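Local coordinates for protein V-type ATP synthase alpha chain (Nanoarchaeum equitans Kin4-M, PDB 5BN3) that is the A subunit of a V-type ATP synthase, with a P-loop domain that holds adenosine-5'-diphosphate, at residues A[316-321]-A[374-379]; A[218-223]-A[393-398]. One frame throughout, in Å; residues are numbered along the deposited sequence.

Contact 1. Residues A[316-321]-A[374-379]. With MG (magnesium ion), chain L.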
ATOM      1  N   VAL A 316       8.352  32.508 -22.837  1.00 32.26           N
ATOM      2  CA  VAL A 316       8.461  31.387 -21.912  1.00 32.55           C
ATOM      3  C   VAL A 316       7.463  31.541 -20.769  1.00 32.21           C
ATOM      4  O   VAL A 316       7.322  32.623 -20.197  1.00 34.72           O
ATOM      5  CB  VAL A 316       9.902  31.199 -21.368  1.00 38.09           C
ATOM      6  CG1 VAL A 316      10.416  32.479 -20.749  1.00 38.40           C
ATOM      7  CG2 VAL A 316       9.953  30.060 -20.358  1.00 37.86           C
ATOM      8  N   VAL A 317       6.747  30.464 -20.468  1.00 31.38           N
ATOM      9  CA  VAL A 317       5.862  30.433 -19.312  1.00 33.68           C
ATOM     10  C   VAL A 317       6.434  29.499 -18.256  1.00 37.65           C
ATOM     11  O   VAL A 317       6.708  28.332 -18.540  1.00 32.60           O
ATOM     12  CB  VAL A 317       4.446  29.952 -19.689  1.00 37.27           C
ATOM     13  CG1 VAL A 317       3.647  29.639 -18.441  1.00 38.52           C
ATOM     14  CG2 VAL A 317       3.729  31.005 -20.504  1.00 35.48           C
ATOM     15  N   ASN A 318       6.634  30.024 -17.050  1.00 32.66           N
ATOM     16  CA  ASN A 318       7.021  29.202 -15.908  1.00 34.82           C
ATOM     17  C   ASN A 318       5.814  29.010 -14.995  1.00 40.78           C
ATOM     18  O   ASN A 318       5.213  29.986 -14.543  1.00 39.31           O
ATOM     19  CB  ASN A 318       8.165  29.853 -15.120  1.00 41.71           C
ATOM     20  CG  ASN A 318       9.390  30.131 -15.976  1.00 46.06           C
ATOM     21  OD1 ASN A 318       9.539  31.219 -16.533  1.00 51.04           O
ATOM     22  ND2 ASN A 318      10.279  29.148 -16.073  1.00 41.71           N
ATOM     23  N   ALA A 319       5.455  27.759 -14.725  1.00 31.50           N
ATOM     24  CA  ALA A 319       4.311  27.468 -13.861  1.00 30.64           C
ATOM     25  C   ALA A 319       4.744  26.753 -12.582  1.00 40.45           C
ATOM     26  O   ALA A 319       5.203  25.612 -12.627  1.00 36.21           O
ATOM     27  CB  ALA A 319       3.276  26.643 -14.607  1.00 33.96           C
ATOM     28  N   ASP A 320       4.572  27.429 -11.449  1.00 35.77           N
ATOM     29  CA  ASP A 320       5.036  26.945 -10.152  1.00 33.97           C
ATOM     30  C   ASP A 320       3.909  27.112  -9.131  1.00 34.18           C
ATOM     31  O   ASP A 320       3.673  28.220  -8.657  1.00 34.43           O
ATOM     32  CB  ASP A 320       6.262  27.771  -9.729  1.00 33.09           C
ATOM     33  CG  ASP A 320       6.834  27.350  -8.386  1.00 42.16           C
ATOM     34  OD1 ASP A 320       6.608  26.198  -7.959  1.00 35.47           O
ATOM     35  OD2 ASP A 320       7.533  28.176  -7.754  1.00 41.60           O
ATOM     36  N   SER A 321       3.205  26.034  -8.785  1.00 33.16           N
ATOM     37  CA  SER A 321       3.480  24.682  -9.260  1.00 31.54           C
ATOM     38  C   SER A 321       2.213  24.030  -9.816  1.00 34.06           C
ATOM     39  O   SER A 321       1.109  24.301  -9.338  1.00 31.34           O
ATOM     40  CB  SER A 321       4.035  23.841  -8.106  1.00 33.53           C
ATOM     41  OG  SER A 321       3.746  22.468  -8.286  1.00 39.95           O
ATOM     42  N   THR A 374       7.310  28.532 -24.999  1.00 32.78           N
ATOM     43  CA  THR A 374       8.029  27.495 -24.271  1.00 30.81           C
ATOM     44  C   THR A 374       7.445  27.386 -22.860  1.00 25.41           C
ATOM     45  O   THR A 374       7.231  28.399 -22.193  1.00 29.94           O
ATOM     46  CB  THR A 374       9.534  27.828 -24.221  1.00 34.26           C
ATOM     47  OG1 THR A 374       9.996  28.156 -25.541  1.00 31.57           O
ATOM     48  CG2 THR A 374      10.325  26.652 -23.688  1.00 37.04           C
ATOM     49  N   ILE A 375       7.167  26.166 -22.405  1.00 28.42           N
ATOM     50  CA  ILE A 375       6.490  25.980 -21.121  1.00 27.45           C
ATOM     51  C   ILE A 375       7.291  25.132 -20.142  1.00 38.42           C
ATOM     52  O   ILE A 375       7.635  23.986 -20.433  1.00 30.46           O
ATOM     53  CB  ILE A 375       5.090  25.354 -21.306  1.00 33.36           C
ATOM     54  CG1 ILE A 375       4.176  26.319 -22.068  1.00 37.94           C
ATOM     55  CG2 ILE A 375       4.468  25.016 -19.960  1.00 38.20           C
ATOM     56  CD1 ILE A 375       2.785  25.770 -22.318  1.00 39.53           C
ATOM     57  N   ILE A 376       7.578  25.705 -18.977  1.00 30.80           N
ATOM     58  CA  ILE A 376       8.266  24.987 -17.912  1.00 31.69           C
ATOM     59  C   ILE A 376       7.301  24.785 -16.746  1.00 36.51           C
ATOM     60  O   ILE A 376       6.847  25.756 -16.140  1.00 35.51           O
ATOM     61  CB  ILE A 376       9.505  25.761 -17.414  1.00 34.45           C
ATOM     62  CG1 ILE A 376      10.365  26.229 -18.594  1.00 39.82           C
ATOM     63  CG2 ILE A 376      10.325  24.903 -16.458  1.00 36.96           C
ATOM     64  CD1 ILE A 376      10.910  25.100 -19.444  1.00 38.57           C
ATOM     65  N   GLY A 377       6.985  23.529 -16.437  1.00 32.27           N
ATOM     66  CA  GLY A 377       6.066  23.225 -15.354  1.00 28.87           C
ATOM     67  C   GLY A 377       6.728  22.548 -14.167  1.00 37.63           C
ATOM     68  O   GLY A 377       7.239  21.434 -14.276  1.00 31.19           O
ATOM     69  N   ALA A 378       6.720  23.227 -13.026  1.00 38.33           N
ATOM     70  CA  ALA A 378       7.215  22.630 -11.791  1.00 33.76           C
ATOM     71  C   ALA A 378       6.170  21.664 -11.236  1.00 33.55           C
ATOM     72  O   ALA A 378       4.965  21.897 -11.364  1.00 30.64           O
ATOM     73  CB  ALA A 378       7.537  23.703 -10.776  1.00 32.84           C
ATOM     74  N   VAL A 379       6.630  20.569 -10.638  1.00 28.73           N
ATOM     75  CA  VAL A 379       5.731  19.586 -10.042  1.00 28.72           C
ATOM     76  C   VAL A 379       6.165  19.316  -8.607  1.00 31.12           C
ATOM     77  O   VAL A 379       7.359  19.243  -8.324  1.00 29.88           O
ATOM     78  CB  VAL A 379       5.729  18.259 -10.835  1.00 35.55           C
ATOM     79  CG1 VAL A 379       4.610  17.350 -10.345  1.00 31.26           C
ATOM     80  CG2 VAL A 379       5.566  18.520 -12.315  1.00 31.85           C
TER
HETATM   81 MG    MG L 610       9.767  30.254 -26.589  1.00 41.86          MG

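Contact 2. Residues A[218-223]-A[393-398]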
ATOM      1  N   SER A 218       8.920  22.062 -24.129  1.00 29.38           N
ATOM      2  CA  SER A 218       8.390  22.050 -22.773  1.00 31.11           C
ATOM      3  C   SER A 218       9.213  21.129 -21.885  1.00 31.13           C
ATOM      4  O   SER A 218       9.832  20.183 -22.371  1.00 31.22           O
ATOM      5  CB  SER A 218       6.921  21.621 -22.768  1.00 28.42           C
ATOM      6  OG  SER A 218       6.752  20.370 -23.407  1.00 33.68           O
ATOM      7  N   ALA A 219       9.215  21.414 -20.585  1.00 25.64           N
ATOM      8  CA  ALA A 219       9.948  20.603 -19.619  1.00 30.09           C
ATOM      9  C   ALA A 219       9.209  20.534 -18.294  1.00 38.57           C
ATOM     10  O   ALA A 219       8.476  21.456 -17.932  1.00 33.76           O
ATOM     11  CB  ALA A 219      11.344  21.159 -19.406  1.00 29.04           C
ATOM     12  N   ALA A 220       9.417  19.439 -17.570  1.00 28.29           N
ATOM     13  CA  ALA A 220       8.871  19.288 -16.227  1.00 29.03           C
ATOM     14  C   ALA A 220       9.988  19.388 -15.192  1.00 35.80           C
ATOM     15  O   ALA A 220      11.090  18.877 -15.410  1.00 27.69           O
ATOM     16  CB  ALA A 220       8.153  17.959 -16.098  1.00 29.95           C
ATOM     17  N   VAL A 221       9.703  20.045 -14.068  1.00 29.86           N
ATOM     18  CA  VAL A 221      10.665  20.158 -12.971  1.00 28.37           C
ATOM     19  C   VAL A 221      10.056  19.634 -11.673  1.00 28.72           C
ATOM     20  O   VAL A 221       9.571  20.411 -10.851  1.00 29.26           O
ATOM     21  CB  VAL A 221      11.130  21.619 -12.753  1.00 25.06           C
ATOM     22  CG1 VAL A 221      12.318  21.668 -11.798  1.00 31.82           C
ATOM     23  CG2 VAL A 221      11.503  22.274 -14.073  1.00 28.71           C
ATOM     24  N   PRO A 222      10.055  18.305 -11.492  1.00 27.94           N
ATOM     25  CA  PRO A 222       9.542  17.743 -10.240  1.00 29.25           C
ATOM     26  C   PRO A 222      10.640  17.626  -9.192  1.00 30.53           C
ATOM     27  O   PRO A 222      11.808  17.417  -9.536  1.00 31.68           O
ATOM     28  CB  PRO A 222       9.068  16.350 -10.656  1.00 30.61           C
ATOM     29  CG  PRO A 222       9.997  15.971 -11.767  1.00 35.84           C
ATOM     30  CD  PRO A 222      10.339  17.259 -12.492  1.00 24.13           C
ATOM     31  N   GLY A 223      10.260  17.766  -7.925  1.00 30.80           N
ATOM     32  CA  GLY A 223      11.191  17.631  -6.821  1.00 30.32           C
ATOM     33  C   GLY A 223      10.455  17.680  -5.497  1.00 32.84           C
ATOM     34  O   GLY A 223       9.337  18.187  -5.428  1.00 28.54           O
ATOM     35  N   ASN A 393       1.932  11.622 -15.539  1.00 29.19           N
ATOM     36  CA  ASN A 393       1.153  12.164 -16.653  1.00 32.97           C
ATOM     37  C   ASN A 393       1.917  13.245 -17.409  1.00 31.67           C
ATOM     38  O   ASN A 393       1.927  13.267 -18.641  1.00 33.07           O
ATOM     39  CB  ASN A 393      -0.178  12.741 -16.159  1.00 31.88           C
ATOM     40  CG  ASN A 393      -1.182  11.670 -15.786  1.00 36.45           C
ATOM     41  OD1 ASN A 393      -1.053  10.512 -16.184  1.00 41.97           O
ATOM     42  ND2 ASN A 393      -2.203  12.057 -15.029  1.00 44.55           N
ATOM     43  N   THR A 394       2.548  14.143 -16.658  1.00 31.69           N
ATOM     44  CA  THR A 394       3.317  15.239 -17.239  1.00 33.77           C
ATOM     45  C   THR A 394       4.474  14.733 -18.105  1.00 28.55           C
ATOM     46  O   THR A 394       4.768  15.303 -19.154  1.00 28.25           O
ATOM     47  CB  THR A 394       3.852  16.182 -16.136  1.00 30.93           C
ATOM     48  OG1 THR A 394       2.754  16.699 -15.371  1.00 36.57           O
ATOM     49  CG2 THR A 394       4.622  17.337 -16.740  1.00 32.28           C
ATOM     50  N   LEU A 395       5.112  13.648 -17.676  1.00 30.38           N
ATOM     51  CA  LEU A 395       6.247  13.091 -18.415  1.00 31.13           C
ATOM     52  C   LEU A 395       5.860  12.558 -19.793  1.00 40.57           C
ATOM     53  O   LEU A 395       6.709  12.425 -20.675  1.00 38.58           O
ATOM     54  CB  LEU A 395       6.939  11.995 -17.597  1.00 32.22           C
ATOM     55  CG  LEU A 395       7.661  12.485 -16.341  1.00 37.65           C
ATOM     56  CD1 LEU A 395       8.520  11.383 -15.736  1.00 36.96           C
ATOM     57  CD2 LEU A 395       8.496  13.705 -16.665  1.00 35.58           C
ATOM     58  N   ARG A 396       4.580  12.256 -19.987  1.00 27.55           N
ATOM     59  CA  ARG A 396       4.124  11.786 -21.292  1.00 28.52           C
ATOM     60  C   ARG A 396       3.629  12.938 -22.165  1.00 31.84           C
ATOM     61  O   ARG A 396       3.146  12.723 -23.278  1.00 34.52           O
ATOM     62  CB  ARG A 396       3.053  10.701 -21.134  1.00 36.63           C
ATOM     63  CG  ARG A 396       3.547   9.479 -20.367  1.00 39.34           C
ATOM     64  CD  ARG A 396       2.779   8.223 -20.742  1.00 49.26           C
ATOM     65  NE  ARG A 396       1.338   8.386 -20.574  1.00 42.22           N
ATOM     66  CZ  ARG A 396       0.699   8.246 -19.416  1.00 45.30           C
ATOM     67  NH1 ARG A 396       1.374   7.943 -18.316  1.00 40.56           N
ATOM     68  NH2 ARG A 396      -0.615   8.408 -19.359  1.00 46.10           N
ATOM     69  N   LEU A 397       3.783  14.162 -21.665  1.00 30.68           N
ATOM     70  CA  LEU A 397       3.346  15.351 -22.395  1.00 31.54           C
ATOM     71  C   LEU A 397       4.493  16.302 -22.752  1.00 33.47           C
ATOM     72  O   LEU A 397       4.424  17.010 -23.758  1.00 40.52           O
ATOM     73  CB  LEU A 397       2.278  16.108 -21.596  1.00 35.27           C
ATOM     74  CG  LEU A 397       0.945  15.400 -21.347  1.00 37.44           C
ATOM     75  CD1 LEU A 397       0.080  16.193 -20.373  1.00 34.48           C
ATOM     76  CD2 LEU A 397       0.202  15.181 -22.654  1.00 33.57           C
ATOM     77  N   VAL A 398       5.547  16.313 -21.938  1.00 32.34           N
ATOM     78  CA  VAL A 398       6.628  17.290 -22.114  1.00 30.55           C
ATOM     79  C   VAL A 398       7.844  16.724 -22.848  1.00 36.63           C
ATOM     80  O   VAL A 398       7.946  15.514 -23.058  1.00 33.17           O
ATOM     81  CB  VAL A 398       7.070  17.907 -20.767  1.00 27.37           C
ATOM     82  CG1 VAL A 398       5.894  18.589 -20.092  1.00 33.22           C
ATOM     83  CG2 VAL A 398       7.658  16.836 -19.851  1.00 28.44           C
TER
HETATM   84  O   HOH W   1       4.359  20.133 -24.376  1.00 54.96           O

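Contact 1. Residues A[316-321]-A[374-379]
Four backbone hydrogen bonds join V317 and A319 to T374, I376 and A378. V317 N gives to T374 O at 2.7 Å, and V317 O takes I376 N at 2.8 Å. A319 N then reaches I376 O at 2.8 Å, and A319 O receives A378 N at 2.9 Å. All four are nearly straight. The strands run parallel, 12° apart. V316 CA adds a CH...O contact to T374 O. Within strand 370-379, at the V316 end of the pairing, T374 OG1 binds a magnesium ion at 2.4 Å; S372 binds the same ion, and G216 N also bonds to OG1. At the other end, the peptide bond from D320 to S321 is cis. D320 OD2 bonds to T230 OG1 of the P-loop, while OD1 lies near the methyl of A378. S321 occupies the N-cap of helix 322-335, and its OG bonds to S323 N and to S380.

Packing differs on the two faces. N318 and I376 lie side by side under helix 229-239. CG of N318 stands beside its backbone N (chi1 -57°), and the amide runs along I376, with ND2 3.7 Å from I376 CB. N233 on that helix accepts from ND2. On the other face, V317 packs on I375, and F356 covers A319 and I375.

Strand 314-320 fits the Walker B position of a P-loop domain. The buried side chain of D320 is about 4 Å from a second magnesium ion and about 5 Å from the adenosine-5'-diphosphate, nearest atoms. Its bond to T230 probably fixes its rotation beside the nucleotide.

Contact 2. Residues A[218-223]-A[393-398]
S218 turns its hydroxyl between its own backbone N and carbonyl carbon (chi1 55°). This carries OG to V398, 3.3 Å from CA and 3.6 Å from CB. In V398, chi1 of -59° sets CG1 beside S218 and sends CG2 over A220, 3.9 Å from A220 CB. The same methyl of A220 meets T394 CG2 at 3.6 Å and, more loosely, L395 CD2 at 4.3 Å. A220 is therefore the small group that the three side chains close upon.

No direct hydrogen bond links the two segments. One water bridges them: S218 OG donates to it at 2.6 Å, and it donates to L397 O at 3.2 Å. S218 OG also has a weak bond with G399 N. T394 O accepts from both L397 N and V398 N. T394 OG1 turns back to V390 O of the helix. Outward, R396 bonds to N230 of a neighbouring NEQ263 chain.

The contact lays V398, with T394 and L395 before it, against strand 218-222, which leads into the P-loop at G223. Between the segments apolar packing dominates, and the water links S218 to L397 O. Beyond V398, backbone bonds tie S218 to G399 and A220 to A400 and W402.

How the contacts relate
Contacts 1 and 2 share one sheet, with centres about 9 Å apart. Strand 370-379 lies between strands 314-320 and 218-222, one on each edge. V221 N bonds to G377 O at 2.8 Å and V221 O to V379 N at 3.0 Å, both probable hydrogen bonds. I376 CG2 packs on V221 CG2 at 3.7 Å. Helix 389-395 follows strand 370-379 in the chain, and T394, L395 and V398 pack back on S218 and A220. Two strands end near the nucleotide: D320 closes one in contact 1, and G223 of contact 2 opens the P-loop. The magnesium ion on T374 is not the one near D320; it lies about 10 Å from the S218 side chain, nearest atoms.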